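Local atomic coordinates of bifunctional endomannanase/endoglucanase (Caldanaerobius polysaccharolyticus, PDB entry 3W0K), a protein that probably hydrolyses internal beta-1,4 linkages of mannans and of glucans such as cellulose, as a family 5 glycoside hydrolase. Residues 220-224 with 272-276; 62-66 with 117-122; 99-103 with 143-147; 192-198 with 253-259; 153-157 with 186-190. All coordinates share one frame; numbering follows the deposited sequence.

Contact 1: residues 220-224 with 272-276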
# COMPACT_ATOMS: atom_id res chain seq x y z
N PRO A 220 -13.30 19.26 6.98
CA PRO A 220 -13.59 18.02 7.69
C PRO A 220 -13.81 18.16 9.19
O PRO A 220 -13.11 18.90 9.88
CB PRO A 220 -12.34 17.16 7.42
CG PRO A 220 -11.86 17.67 6.11
CD PRO A 220 -12.01 19.16 6.28
N TYR A 221 -14.82 17.43 9.66
CA TYR A 221 -15.17 17.37 11.07
C TYR A 221 -15.45 15.89 11.30
O TYR A 221 -15.78 15.17 10.36
CB TYR A 221 -16.41 18.23 11.38
CG TYR A 221 -17.60 17.95 10.51
CD1 TYR A 221 -18.58 17.03 10.90
CD2 TYR A 221 -17.75 18.57 9.27
CE1 TYR A 221 -19.67 16.75 10.09
CE2 TYR A 221 -18.84 18.30 8.45
CZ TYR A 221 -19.79 17.38 8.87
OH TYR A 221 -20.86 17.09 8.05
N TYR A 222 -15.28 15.42 12.53
CA TYR A 222 -15.48 14.01 12.83
C TYR A 222 -15.71 13.85 14.33
O TYR A 222 -15.11 14.56 15.14
CB TYR A 222 -14.22 13.24 12.39
CG TYR A 222 -14.40 11.74 12.32
CD1 TYR A 222 -15.04 11.14 11.23
CD2 TYR A 222 -13.97 10.93 13.37
CE1 TYR A 222 -15.25 9.77 11.19
CE2 TYR A 222 -14.18 9.56 13.34
CZ TYR A 222 -14.82 8.98 12.25
OH TYR A 222 -15.04 7.63 12.24
N PRO A 223 -16.56 12.88 14.74
CA PRO A 223 -17.33 11.92 13.93
C PRO A 223 -18.57 12.48 13.24
O PRO A 223 -18.87 13.67 13.33
CB PRO A 223 -17.71 10.86 14.95
CG PRO A 223 -17.97 11.69 16.17
CD PRO A 223 -16.78 12.63 16.17
N ASP A 224 -19.28 11.59 12.55
CA ASP A 224 -20.51 11.91 11.83
C ASP A 224 -20.33 12.86 10.65
O ASP A 224 -21.15 13.76 10.43
CB ASP A 224 -21.58 12.43 12.80
CG ASP A 224 -21.94 11.42 13.88
OD1 ASP A 224 -21.55 10.24 13.78
OD2 ASP A 224 -22.62 11.82 14.85
N ARG A 272 -8.98 12.03 15.85
CA ARG A 272 -10.26 11.42 16.20
C ARG A 272 -10.59 10.27 15.25
O ARG A 272 -11.07 9.21 15.66
CB ARG A 272 -11.38 12.46 16.17
CG ARG A 272 -12.75 11.92 16.57
CD ARG A 272 -12.74 11.39 17.99
NE ARG A 272 -13.99 10.72 18.33
CZ ARG A 272 -14.26 9.44 18.07
NH1 ARG A 272 -13.35 8.68 17.47
NH2 ARG A 272 -15.43 8.93 18.43
N TRP A 273 -10.30 10.48 13.97
CA TRP A 273 -10.53 9.47 12.94
C TRP A 273 -9.54 8.31 13.12
O TRP A 273 -9.93 7.15 13.04
CB TRP A 273 -10.42 10.11 11.55
CG TRP A 273 -10.35 9.11 10.44
CD1 TRP A 273 -11.39 8.47 9.84
CD2 TRP A 273 -9.16 8.61 9.82
NE1 TRP A 273 -10.93 7.59 8.89
CE2 TRP A 273 -9.56 7.66 8.86
CE3 TRP A 273 -7.79 8.88 10.00
CZ2 TRP A 273 -8.63 6.97 8.07
CZ3 TRP A 273 -6.88 8.19 9.21
CH2 TRP A 273 -7.30 7.24 8.26
N PHE A 274 -8.28 8.64 13.40
CA PHE A 274 -7.26 7.61 13.62
C PHE A 274 -7.67 6.69 14.77
O PHE A 274 -7.48 5.47 14.70
CB PHE A 274 -5.91 8.24 13.96
CG PHE A 274 -5.02 8.48 12.77
CD1 PHE A 274 -4.52 7.42 12.03
CD2 PHE A 274 -4.65 9.78 12.42
CE1 PHE A 274 -3.65 7.64 10.96
CE2 PHE A 274 -3.78 10.01 11.35
CZ PHE A 274 -3.28 8.94 10.62
N GLU A 275 -8.23 7.27 15.82
CA GLU A 275 -8.66 6.48 16.97
C GLU A 275 -9.70 5.43 16.58
O GLU A 275 -9.66 4.31 17.08
CB GLU A 275 -9.19 7.39 18.08
CG GLU A 275 -8.09 8.22 18.72
CD GLU A 275 -8.61 9.28 19.67
OE1 GLU A 275 -9.71 9.82 19.43
OE2 GLU A 275 -7.90 9.60 20.65
N ASP A 276 -10.59 5.78 15.65
CA ASP A 276 -11.60 4.84 15.19
C ASP A 276 -11.04 3.72 14.32
O ASP A 276 -11.27 2.55 14.59
CB ASP A 276 -12.71 5.57 14.43
CG ASP A 276 -13.77 6.15 15.34
OD1 ASP A 276 -13.71 5.93 16.57
OD2 ASP A 276 -14.69 6.81 14.82

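Contact 2: residues 62-66 with 117-122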
# COMPACT_ATOMS: atom_id res chain seq x y z
N PHE A 62 17.89 -3.39 -10.27
CA PHE A 62 17.41 -4.30 -9.23
C PHE A 62 18.35 -4.35 -8.02
O PHE A 62 17.98 -4.85 -6.96
CB PHE A 62 17.19 -5.71 -9.78
CG PHE A 62 16.12 -5.80 -10.83
CD1 PHE A 62 16.05 -6.92 -11.66
CD2 PHE A 62 15.17 -4.79 -11.00
CE1 PHE A 62 15.07 -7.03 -12.64
CE2 PHE A 62 14.19 -4.90 -11.99
CZ PHE A 62 14.14 -6.02 -12.80
N GLU A 63 19.57 -3.86 -8.19
CA GLU A 63 20.53 -3.84 -7.09
C GLU A 63 20.01 -2.95 -5.97
O GLU A 63 20.37 -3.14 -4.81
CB GLU A 63 21.91 -3.40 -7.57
CG GLU A 63 22.57 -4.46 -8.44
CD GLU A 63 23.94 -4.06 -8.96
OE1 GLU A 63 24.45 -4.77 -9.85
OE2 GLU A 63 24.51 -3.05 -8.48
N TYR A 64 19.16 -1.98 -6.31
CA TYR A 64 18.57 -1.10 -5.31
C TYR A 64 17.57 -1.90 -4.49
O TYR A 64 17.51 -1.76 -3.27
CB TYR A 64 17.86 0.08 -5.96
CG TYR A 64 18.78 1.24 -6.27
CD1 TYR A 64 19.10 2.18 -5.29
CD2 TYR A 64 19.32 1.41 -7.54
CE1 TYR A 64 19.92 3.26 -5.57
CE2 TYR A 64 20.15 2.49 -7.84
CZ TYR A 64 20.44 3.41 -6.85
OH TYR A 64 21.25 4.48 -7.13
N ILE A 65 16.79 -2.74 -5.16
CA ILE A 65 15.81 -3.58 -4.48
C ILE A 65 16.54 -4.57 -3.58
O ILE A 65 16.11 -4.81 -2.45
CB ILE A 65 14.87 -4.28 -5.48
CG1 ILE A 65 14.13 -3.23 -6.32
CG2 ILE A 65 13.85 -5.15 -4.74
CD1 ILE A 65 13.27 -3.79 -7.43
N ASP A 66 17.68 -5.09 -4.05
CA ASP A 66 18.49 -6.02 -3.25
C ASP A 66 18.92 -5.31 -1.97
O ASP A 66 18.90 -5.90 -0.88
CB ASP A 66 19.77 -6.42 -3.99
CG ASP A 66 19.53 -7.25 -5.22
OD1 ASP A 66 18.38 -7.68 -5.47
OD2 ASP A 66 20.51 -7.50 -5.95
N LEU A 117 10.74 -12.37 -12.94
CA LEU A 117 12.10 -11.88 -12.73
C LEU A 117 12.39 -11.79 -11.23
O LEU A 117 13.41 -12.30 -10.77
CB LEU A 117 12.29 -10.50 -13.35
CG LEU A 117 12.41 -10.38 -14.87
CD1 LEU A 117 12.47 -8.91 -15.24
CD2 LEU A 117 13.66 -11.11 -15.35
N PHE A 118 11.49 -11.16 -10.49
CA PHE A 118 11.66 -11.02 -9.05
C PHE A 118 11.56 -12.37 -8.33
O PHE A 118 12.31 -12.62 -7.38
CB PHE A 118 10.66 -10.02 -8.48
CG PHE A 118 10.90 -8.60 -8.93
CD1 PHE A 118 12.19 -8.07 -8.92
CD2 PHE A 118 9.85 -7.81 -9.39
CE1 PHE A 118 12.42 -6.76 -9.35
CE2 PHE A 118 10.08 -6.51 -9.83
CZ PHE A 118 11.36 -5.98 -9.81
N ALA A 119 10.67 -13.23 -8.80
CA ALA A 119 10.52 -14.56 -8.19
C ALA A 119 11.84 -15.32 -8.33
O ALA A 119 12.30 -15.95 -7.37
CB ALA A 119 9.39 -15.32 -8.85
N LYS A 120 12.45 -15.25 -9.50
CA LYS A 120 13.72 -15.93 -9.74
C LYS A 120 14.86 -15.30 -8.96
O LYS A 120 15.66 -15.99 -8.33
CB LYS A 120 14.07 -15.93 -11.23
CG LYS A 120 13.25 -16.89 -12.07
CD LYS A 120 13.81 -17.00 -13.48
CE LYS A 120 13.56 -15.74 -14.29
NZ LYS A 120 12.11 -15.58 -14.61
N ARG A 121 14.92 -13.97 -8.98
CA ARG A 121 15.99 -13.24 -8.30
C ARG A 121 16.02 -13.51 -6.80
O ARG A 121 17.10 -13.68 -6.22
CB ARG A 121 15.85 -11.74 -8.56
CG ARG A 121 17.09 -10.95 -8.16
CD ARG A 121 16.92 -9.47 -8.47
NE ARG A 121 18.13 -8.72 -8.18
CZ ARG A 121 19.10 -8.48 -9.06
NH1 ARG A 121 18.99 -8.94 -10.30
NH2 ARG A 121 20.16 -7.77 -8.71
N TYR A 122 14.85 -13.57 -6.18
CA TYR A 122 14.78 -13.77 -4.74
C TYR A 122 14.37 -15.16 -4.28
O TYR A 122 14.05 -15.35 -3.10
CB TYR A 122 13.88 -12.69 -4.13
CG TYR A 122 14.35 -11.29 -4.46
CD1 TYR A 122 15.61 -10.85 -4.08
CD2 TYR A 122 13.54 -10.43 -5.21
CE1 TYR A 122 16.07 -9.59 -4.44
CE2 TYR A 122 14.00 -9.17 -5.58
CZ TYR A 122 15.26 -8.75 -5.19
OH TYR A 122 15.73 -7.51 -5.56

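Contact 3: residues 99-103 with 143-147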
# COMPACT_ATOMS: atom_id res chain seq x y z
N ASP A 99 -0.18 0.91 -22.81
CA ASP A 99 -1.11 -0.21 -22.77
C ASP A 99 -2.06 -0.19 -21.58
O ASP A 99 -1.92 0.62 -20.67
CB ASP A 99 -0.32 -1.52 -22.71
CG ASP A 99 0.72 -1.63 -23.81
OD1 ASP A 99 0.49 -1.09 -24.91
OD2 ASP A 99 1.76 -2.27 -23.56
N ASN A 100 -3.02 -1.12 -21.62
CA ASN A 100 -3.99 -1.31 -20.55
C ASN A 100 -3.81 -2.73 -20.02
O ASN A 100 -4.22 -3.70 -20.66
CB ASN A 100 -5.42 -1.12 -21.05
CG ASN A 100 -6.46 -1.46 -19.99
OD1 ASN A 100 -6.13 -1.61 -18.81
ND2 ASN A 100 -7.70 -1.63 -20.41
N LEU A 101 -3.23 -2.83 -18.83
CA LEU A 101 -2.97 -4.11 -18.19
C LEU A 101 -4.18 -5.02 -18.06
O LEU A 101 -4.06 -6.24 -18.16
CB LEU A 101 -2.40 -3.86 -16.79
CG LEU A 101 -2.10 -5.08 -15.92
CD1 LEU A 101 -1.05 -5.95 -16.62
CD2 LEU A 101 -1.58 -4.65 -14.55
N TRP A 102 -5.36 -4.44 -17.88
CA TRP A 102 -6.55 -5.24 -17.69
C TRP A 102 -7.09 -5.97 -18.90
O TRP A 102 -7.81 -6.95 -18.75
CB TRP A 102 -7.64 -4.39 -17.01
CG TRP A 102 -7.06 -3.66 -15.85
CD1 TRP A 102 -6.87 -2.31 -15.73
CD2 TRP A 102 -6.45 -4.25 -14.69
NE1 TRP A 102 -6.16 -2.03 -14.59
CE2 TRP A 102 -5.89 -3.20 -13.93
CE3 TRP A 102 -6.32 -5.57 -14.23
CZ2 TRP A 102 -5.20 -3.42 -12.74
CZ3 TRP A 102 -5.63 -5.79 -13.04
CH2 TRP A 102 -5.08 -4.72 -12.31
N LEU A 103 -6.66 -5.56 -20.09
CA LEU A 103 -7.13 -6.20 -21.32
C LEU A 103 -6.06 -6.58 -22.33
O LEU A 103 -6.27 -7.50 -23.13
CB LEU A 103 -8.13 -5.28 -22.03
CG LEU A 103 -9.43 -4.93 -21.31
CD1 LEU A 103 -10.22 -3.97 -22.18
CD2 LEU A 103 -10.24 -6.20 -21.04
N GLN A 143 -14.08 0.23 -15.07
CA GLN A 143 -13.07 1.22 -15.41
C GLN A 143 -11.95 0.52 -16.17
O GLN A 143 -11.45 -0.51 -15.72
CB GLN A 143 -12.46 1.85 -14.16
CG GLN A 143 -13.12 3.11 -13.66
CD GLN A 143 -12.25 3.81 -12.62
OE1 GLN A 143 -11.80 3.19 -11.66
NE2 GLN A 143 -12.00 5.09 -12.83
N TYR A 144 -11.52 1.11 -17.28
CA TYR A 144 -10.44 0.54 -18.09
C TYR A 144 -10.73 -0.91 -18.47
O TYR A 144 -9.81 -1.72 -18.60
CB TYR A 144 -9.10 0.65 -17.36
CG TYR A 144 -8.80 2.02 -16.80
CD1 TYR A 144 -8.67 3.13 -17.65
CD2 TYR A 144 -8.65 2.22 -15.43
CE1 TYR A 144 -8.40 4.39 -17.13
CE2 TYR A 144 -8.39 3.48 -14.91
CZ TYR A 144 -8.26 4.56 -15.76
OH TYR A 144 -8.01 5.81 -15.25
N GLY A 145 -12.01 -1.24 -18.61
CA GLY A 145 -12.41 -2.59 -18.98
C GLY A 145 -12.27 -3.66 -17.92
O GLY A 145 -12.47 -4.83 -18.21
N LEU A 146 -11.95 -3.28 -16.68
CA LEU A 146 -11.80 -4.27 -15.62
C LEU A 146 -13.12 -4.88 -15.19
O LEU A 146 -14.14 -4.18 -15.08
CB LEU A 146 -11.10 -3.66 -14.39
CG LEU A 146 -10.79 -4.60 -13.21
CD1 LEU A 146 -9.55 -4.15 -12.45
CD2 LEU A 146 -11.98 -4.70 -12.25
N THR A 147 -13.10 -6.19 -14.99
CA THR A 147 -14.26 -6.94 -14.50
C THR A 147 -13.68 -7.85 -13.43
O THR A 147 -12.46 -8.07 -13.39
CB THR A 147 -14.91 -7.83 -15.59
OG1 THR A 147 -13.98 -8.82 -16.03
CG2 THR A 147 -15.36 -6.99 -16.78

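Contact 4: residues 192-198 with 253-259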
# COMPACT_ATOMS: atom_id res chain seq x y z
N VAL A 192 -2.48 -12.96 0.55
CA VAL A 192 -2.93 -11.95 1.50
C VAL A 192 -3.79 -10.94 0.75
O VAL A 192 -3.41 -10.48 -0.33
CB VAL A 192 -1.75 -11.19 2.15
CG1 VAL A 192 -2.27 -10.11 3.09
CG2 VAL A 192 -0.85 -12.16 2.89
N HIS A 193 -4.97 -10.64 1.28
CA HIS A 193 -5.86 -9.65 0.68
C HIS A 193 -5.59 -8.34 1.40
O HIS A 193 -5.79 -8.24 2.62
CB HIS A 193 -7.32 -10.07 0.80
CG HIS A 193 -7.69 -11.22 -0.08
ND1 HIS A 193 -8.85 -11.25 -0.82
CD2 HIS A 193 -7.04 -12.38 -0.36
CE1 HIS A 193 -8.90 -12.37 -1.51
NE2 HIS A 193 -7.82 -13.07 -1.25
N SER A 194 -5.13 -7.35 0.65
CA SER A 194 -4.78 -6.06 1.22
C SER A 194 -5.78 -4.94 0.99
O SER A 194 -6.06 -4.56 -0.16
CB SER A 194 -3.40 -5.64 0.71
OG SER A 194 -2.91 -4.50 1.39
N GLY A 195 -6.28 -4.41 2.10
CA GLY A 195 -7.24 -3.32 2.07
C GLY A 195 -6.62 -1.96 2.33
O GLY A 195 -5.39 -1.80 2.36
N ARG A 196 -7.48 -0.98 2.58
CA ARG A 196 -7.03 0.39 2.80
C ARG A 196 -7.74 1.09 3.94
O ARG A 196 -8.87 0.73 4.30
CB ARG A 196 -7.25 1.20 1.52
CG ARG A 196 -6.35 0.81 0.35
CD ARG A 196 -4.91 1.14 0.67
NE ARG A 196 -4.00 0.95 -0.45
CZ ARG A 196 -3.35 -0.18 -0.72
NH1 ARG A 196 -3.52 -1.26 0.05
NH2 ARG A 196 -2.45 -0.21 -1.70
N GLY A 197 -7.09 2.12 4.47
CA GLY A 197 -7.64 2.91 5.56
C GLY A 197 -7.64 4.38 5.19
O GLY A 197 -6.97 5.19 5.82
N TYR A 198 -8.38 4.72 4.14
CA TYR A 198 -8.47 6.10 3.68
C TYR A 198 -9.90 6.63 3.72
O TYR A 198 -10.14 7.77 3.31
CB TYR A 198 -7.94 6.22 2.25
CG TYR A 198 -6.45 6.03 2.09
CD1 TYR A 198 -5.55 6.74 2.88
CD2 TYR A 198 -5.94 5.19 1.11
CE1 TYR A 198 -4.17 6.63 2.68
CE2 TYR A 198 -4.57 5.06 0.90
CZ TYR A 198 -3.69 5.79 1.69
OH TYR A 198 -2.33 5.70 1.47
N ASN A 253 -6.41 -14.19 4.95
CA ASN A 253 -5.52 -13.29 5.68
C ASN A 253 -5.68 -11.89 5.10
O ASN A 253 -5.54 -11.69 3.89
CB ASN A 253 -4.07 -13.76 5.54
CG ASN A 253 -3.81 -15.08 6.25
OD1 ASN A 253 -3.86 -15.15 7.48
ND2 ASN A 253 -3.53 -16.12 5.48
N VAL A 254 -6.00 -10.94 5.97
CA VAL A 254 -6.21 -9.55 5.56
C VAL A 254 -5.18 -8.63 6.22
O VAL A 254 -4.76 -8.86 7.35
CB VAL A 254 -7.64 -9.07 5.92
CG1 VAL A 254 -7.82 -7.58 5.62
CG2 VAL A 254 -8.68 -9.89 5.15
N HIS A 255 -4.78 -7.58 5.49
CA HIS A 255 -3.82 -6.61 6.00
C HIS A 255 -4.14 -5.25 5.39
O HIS A 255 -4.72 -5.18 4.31
CB HIS A 255 -2.39 -7.02 5.62
CG HIS A 255 -1.34 -6.15 6.23
ND1 HIS A 255 -0.80 -5.06 5.58
CD2 HIS A 255 -0.73 -6.20 7.44
CE1 HIS A 255 0.10 -4.48 6.36
NE2 HIS A 255 0.16 -5.15 7.50
N ILE A 256 -3.81 -4.17 6.10
CA ILE A 256 -4.04 -2.82 5.60
C ILE A 256 -2.71 -2.30 5.05
O ILE A 256 -1.86 -1.81 5.80
CB ILE A 256 -4.59 -1.89 6.71
CG1 ILE A 256 -5.93 -2.42 7.24
CG2 ILE A 256 -4.76 -0.46 6.19
CD1 ILE A 256 -7.05 -2.46 6.21
N GLY A 257 -2.55 -2.43 3.73
CA GLY A 257 -1.32 -2.02 3.06
C GLY A 257 -0.99 -0.54 3.11
O GLY A 257 0.18 -0.16 3.03
N GLU A 258 -2.03 0.29 3.15
CA GLU A 258 -1.87 1.74 3.24
C GLU A 258 -3.04 2.32 4.01
O GLU A 258 -4.17 1.85 3.89
CB GLU A 258 -1.92 2.42 1.88
CG GLU A 258 -0.90 2.04 0.83
CD GLU A 258 -1.12 2.81 -0.47
OE1 GLU A 258 -1.77 3.88 -0.45
OE2 GLU A 258 -0.64 2.34 -1.52
N PHE A 259 -2.75 3.36 4.78
CA PHE A 259 -3.77 4.11 5.50
C PHE A 259 -3.14 5.41 5.98
O PHE A 259 -1.92 5.57 5.95
CB PHE A 259 -4.39 3.31 6.67
CG PHE A 259 -3.60 3.33 7.94
CD1 PHE A 259 -4.08 4.00 9.06
CD2 PHE A 259 -2.40 2.63 8.05
CE1 PHE A 259 -3.39 3.98 10.27
CE2 PHE A 259 -1.70 2.60 9.25
CZ PHE A 259 -2.19 3.28 10.37
O HOH W 1 -0.74 -5.57 2.85

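Contact 5: residues 153-157 with 186-190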
# COMPACT_ATOMS: atom_id res chain seq x y z
N SER A 153 -8.60 -13.58 -13.39
CA SER A 153 -7.83 -14.39 -14.33
C SER A 153 -6.37 -13.94 -14.40
O SER A 153 -5.47 -14.78 -14.40
CB SER A 153 -8.46 -14.35 -15.73
OG SER A 153 -9.70 -15.04 -15.74
N LEU A 154 -6.14 -12.63 -14.41
CA LEU A 154 -4.78 -12.10 -14.46
C LEU A 154 -4.04 -12.39 -13.16
O LEU A 154 -2.87 -12.76 -13.18
CB LEU A 154 -4.78 -10.59 -14.74
CG LEU A 154 -3.39 -9.95 -14.83
CD1 LEU A 154 -2.55 -10.62 -15.92
CD2 LEU A 154 -3.53 -8.46 -15.09
N ILE A 155 -4.71 -12.20 -12.03
CA ILE A 155 -4.10 -12.47 -10.73
C ILE A 155 -3.71 -13.94 -10.62
O ILE A 155 -2.60 -14.27 -10.22
CB ILE A 155 -5.05 -12.08 -9.57
CG1 ILE A 155 -5.28 -10.56 -9.56
CG2 ILE A 155 -4.49 -12.55 -8.23
CD1 ILE A 155 -4.02 -9.73 -9.32
N ILE A 156 -4.62 -14.82 -11.03
CA ILE A 156 -4.37 -16.26 -10.99
C ILE A 156 -3.19 -16.64 -11.89
O ILE A 156 -2.32 -17.42 -11.49
CB ILE A 156 -5.64 -17.06 -11.36
CG1 ILE A 156 -6.68 -16.90 -10.24
CG2 ILE A 156 -5.32 -18.54 -11.57
CD1 ILE A 156 -8.07 -17.40 -10.62
N ARG A 157 -3.12 -16.04 -13.08
CA ARG A 157 -2.03 -16.32 -14.00
C ARG A 157 -0.69 -15.90 -13.38
O ARG A 157 0.29 -16.63 -13.43
CB ARG A 157 -2.22 -15.57 -15.32
CG ARG A 157 -1.06 -15.80 -16.28
CD ARG A 157 -1.11 -14.92 -17.52
NE ARG A 157 0.12 -15.08 -18.28
CZ ARG A 157 0.54 -14.27 -19.25
NH1 ARG A 157 -0.18 -13.21 -19.60
NH2 ARG A 157 1.71 -14.50 -19.83
N LEU A 186 -11.38 -14.49 -5.05
CA LEU A 186 -9.97 -14.87 -4.97
C LEU A 186 -9.58 -15.36 -3.57
O LEU A 186 -8.40 -15.50 -3.25
CB LEU A 186 -9.08 -13.70 -5.39
CG LEU A 186 -9.11 -13.33 -6.88
CD1 LEU A 186 -8.46 -11.97 -7.10
CD2 LEU A 186 -8.40 -14.41 -7.70
N ALA A 187 -10.59 -15.65 -2.75
CA ALA A 187 -10.38 -16.11 -1.38
C ALA A 187 -9.59 -17.42 -1.24
O ALA A 187 -8.79 -17.57 -0.32
CB ALA A 187 -11.72 -16.24 -0.66
N HIS A 188 -9.79 -18.34 -2.18
CA HIS A 188 -9.13 -19.64 -2.14
C HIS A 188 -7.73 -19.69 -2.76
O HIS A 188 -7.11 -20.76 -2.81
CB HIS A 188 -10.02 -20.69 -2.79
N LEU A 189 -7.20 -18.54 -3.17
CA LEU A 189 -5.88 -18.49 -3.80
C LEU A 189 -4.70 -18.57 -2.82
O LEU A 189 -3.56 -18.77 -3.25
CB LEU A 189 -5.77 -17.24 -4.67
CG LEU A 189 -4.69 -17.23 -5.76
CD1 LEU A 189 -4.81 -18.47 -6.64
CD2 LEU A 189 -4.84 -15.96 -6.60
N GLY A 190 -4.97 -18.44 -1.53
CA GLY A 190 -3.92 -18.52 -0.54
C GLY A 190 -2.96 -17.35 -0.55
O GLY A 190 -1.75 -17.51 -0.35

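Contact 1: residues 220-224 with 272-276
Tyr222 in the irregular segment 220-224 lies over the helical segment 272-276 with its CA 6.7 Å from the CA of Trp273, and the peptide bond that leads on from it to Pro223 is cis. The phenol ring carries the contact. Its CG lies anti to the backbone N (chi1 -166°), which extends the ring toward helix 267-284, between Pro223 CB over one face and Trp273 CB over the other, the latter a CH-pi contact 4.3 Å from the ring centroid. The indole of Trp273 adds a T-shaped pair, its edge toward the phenol face and the planes 80° apart. At the rim of the phenol, Tyr222 CD2 meets Arg272 CG at 3.6 Å. In this TIM barrel the contact joins a long connection after strand 192-197 to helix 267-284, which follows strand 254-259 and belongs to the outer helical layer; Leu237 of helix 234-249 also packs on Tyr222. Tyr222 OH donates to the anti lone pair of Asp276 OD2 at 2.7 Å. The other oxygen, Asp276 OD1, is met from above the carboxylate plane by Arg272 NH1 at 2.9 Å, in a nearly straight salt bridge (167°). Trp273 NE1 is hydrogen-bonded to Gln199 O.

Contact 2: residues 62-66 with 117-122
Arg121 runs across from helix 105-121 to Phe62 and Asp66 on helix 62-74, two neighbouring helices of the outer layer of the TIM barrel; their short segments cross at -51°, 12.3 Å apart at the axes. The chain leaves CB with CG anti to the backbone N (chi1 -166°) and stays extended to NE. CG lies over the ring of its own neighbour, Tyr122. Arg121 CD passes Phe62 CB at 4.0 Å, and one face of the guanidinium then lies against the same carbon, Arg121 CZ to Phe62 CB being 3.4 Å. From the edge of the group, NE gives an almost straight bond (177°) to the syn lone pair of Asp66 OD1, while Arg121 NH2 reaches Asp66 OD2 at 2.8 Å: a side-on, two-nitrogen salt bridge that fixes both flat groups. NH1, in the plane of the Phe62 ring, borders its edge. Deeper in, Phe118 turns its edge to a face of Phe62, and Ile65 CD1 packs on Phe118 CE1 at 3.6 Å; Met79 and Leu81 of strand 78-83 lie beneath. Asp66 OD1 takes a second donor: Tyr122 OH meets it nearly along its C-O axis at 2.7 Å.

Contact 3: residues 99-103 with 143-147
An Asx turn at Asn100 and a type I' beta turn from Gln143 to Leu146 meet where two loops of the TIM barrel, those following strands 78-83 and 130-133, pack together just before their helices; Thr147 is the N-cap of helix 148-165. The side-chain amide of Asn100 serves both turns: its CG lies opposite the backbone N (chi1 173°), which carries the amide toward 143-147. Its OD1 accepts from Trp102 N at 3.1 Å, closing the Asx turn, and Asn100 ND2 donates to Tyr144 O at 2.8 Å in a fairly straight bond (161°) that comes from above the carbonyl plane. A leucine here would probably leave Tyr144 O without this donor and Trp102 N without its acceptor, letting the two turns shift against each other. Beside the amide, the indole of Trp102 is sandwiched: Leu101 CD2 lies over one face, and over the opposite one Leu146 CD1 makes a CH-pi contact 4.0 Å from the centroid of the six-membered ring. Tyr144 CB meets the indole edge at CD1. Gly145 has positive phi (73°), and a CB on it would run into Leu103 CD1; Leu103 CD2 instead passes Gly145 O at 3.9 Å. Pro139 also packs on Trp102. Held through both OD1 and ND2, the Asn100 amide has its rotation fixed, and its two bonds tie the backbone of one turn to that of the other.

Contact 4: residues 192-198 with 253-259
Tyr198 OH donates to Glu258 OE1 at 2.7 Å, on the anti side of the carboxylate, while Glu258 OE2 takes a weak, bent salt bridge of 3.1 Å from Arg196 NH2. The Arg196 chain bends at chi2 (-66°), which lays one guanidinium face against Glu258 CG; its NE pairs with Glu137, its NH2 also with Asp174, and Arg196 NH1 donates to Gly195 O at 3.0 Å. Arg40 forms a salt bridge to OE2, and a bound Tris molecule, probably from the crystallisation liquor, a hydrogen bond. A leucine in place of Arg196 would probably leave Glu137 and Asp174 without this cationic mate and Glu258 with one fewer. Strands 192-197 and 254-259 are the sixth and seventh of the parallel TIM barrel; in family 5 glycosidases the nucleophile is a glutamate at the end of the seventh strand, consistent with the place of Glu258. Parallel pairing runs through His193 N to Asn253 O (2.9 Å) and Gly195 N to His255 O (2.8 Å). A water joins Ser194 OG to His255 ND1; His255 NE2 is hydrogen-bonded to Lys3 O. Ile256 CD1 lies against Gly195, and Phe259 CA sits 4.2 Å from the Tyr198 ring centroid, over its face.

Contact 5: residues 153-157 with 186-190
Ile155 and Ile156 of helix 148-165 meet Leu186 and Leu189, which lie in the loop leading to strand 192-197; this is apolar packing in the outer layer of the TIM barrel. Ile155 CG2 touches both leucines, at 3.8 Å from Leu189 CD2 and 4.2 Å from Leu186 CD1. Ile156 uses its longer branch: CG1, anti to the carbonyl carbon (chi1 -69°), comes within 4.0 Å of Leu186 CD2, and its CD1 reaches the same methyl. The two leucines thus present methyls from one turn of chain to adjacent positions on the helix, with no hydrogen bond across. Further out, Ile173 of strand 170-174 packs on both Ile155 and Leu186, closing the inner side; His151 also touches Leu186, and Val159 touches Leu189. The loop itself is positioned by Arg163 NH1, which hydrogen-bonds Leu189 O, and by Leu189 N, which donates to Leu186 O at 3.3 Å. Leu189 CD2, a methyl, also meets the Ile156 CG1 methylene at 4.2 Å.

Contact 4 is the central one, about 7 Å from the centre of the chain, and its Glu258 side chain lies about 3 Å from the bound Tris. Contact 1 lies about 19 Å from it, centre to centre, yet touches it: Trp273 CH2 is 3.2 Å from Gly197 O, and Phe274 packs on Phe259. Contact 5 sits about 17 Å from contact 4 by centres and meets it where His193 NE2 probably makes a weak hydrogen bond to Leu186 O. Leu154, beside Ile155, packs on Leu101 and Trp102, joining contacts 5 and 3. Contact 2 touches none of the others; its centre is about 41 Å from that of contact 1, on opposite sides of the chain's centre.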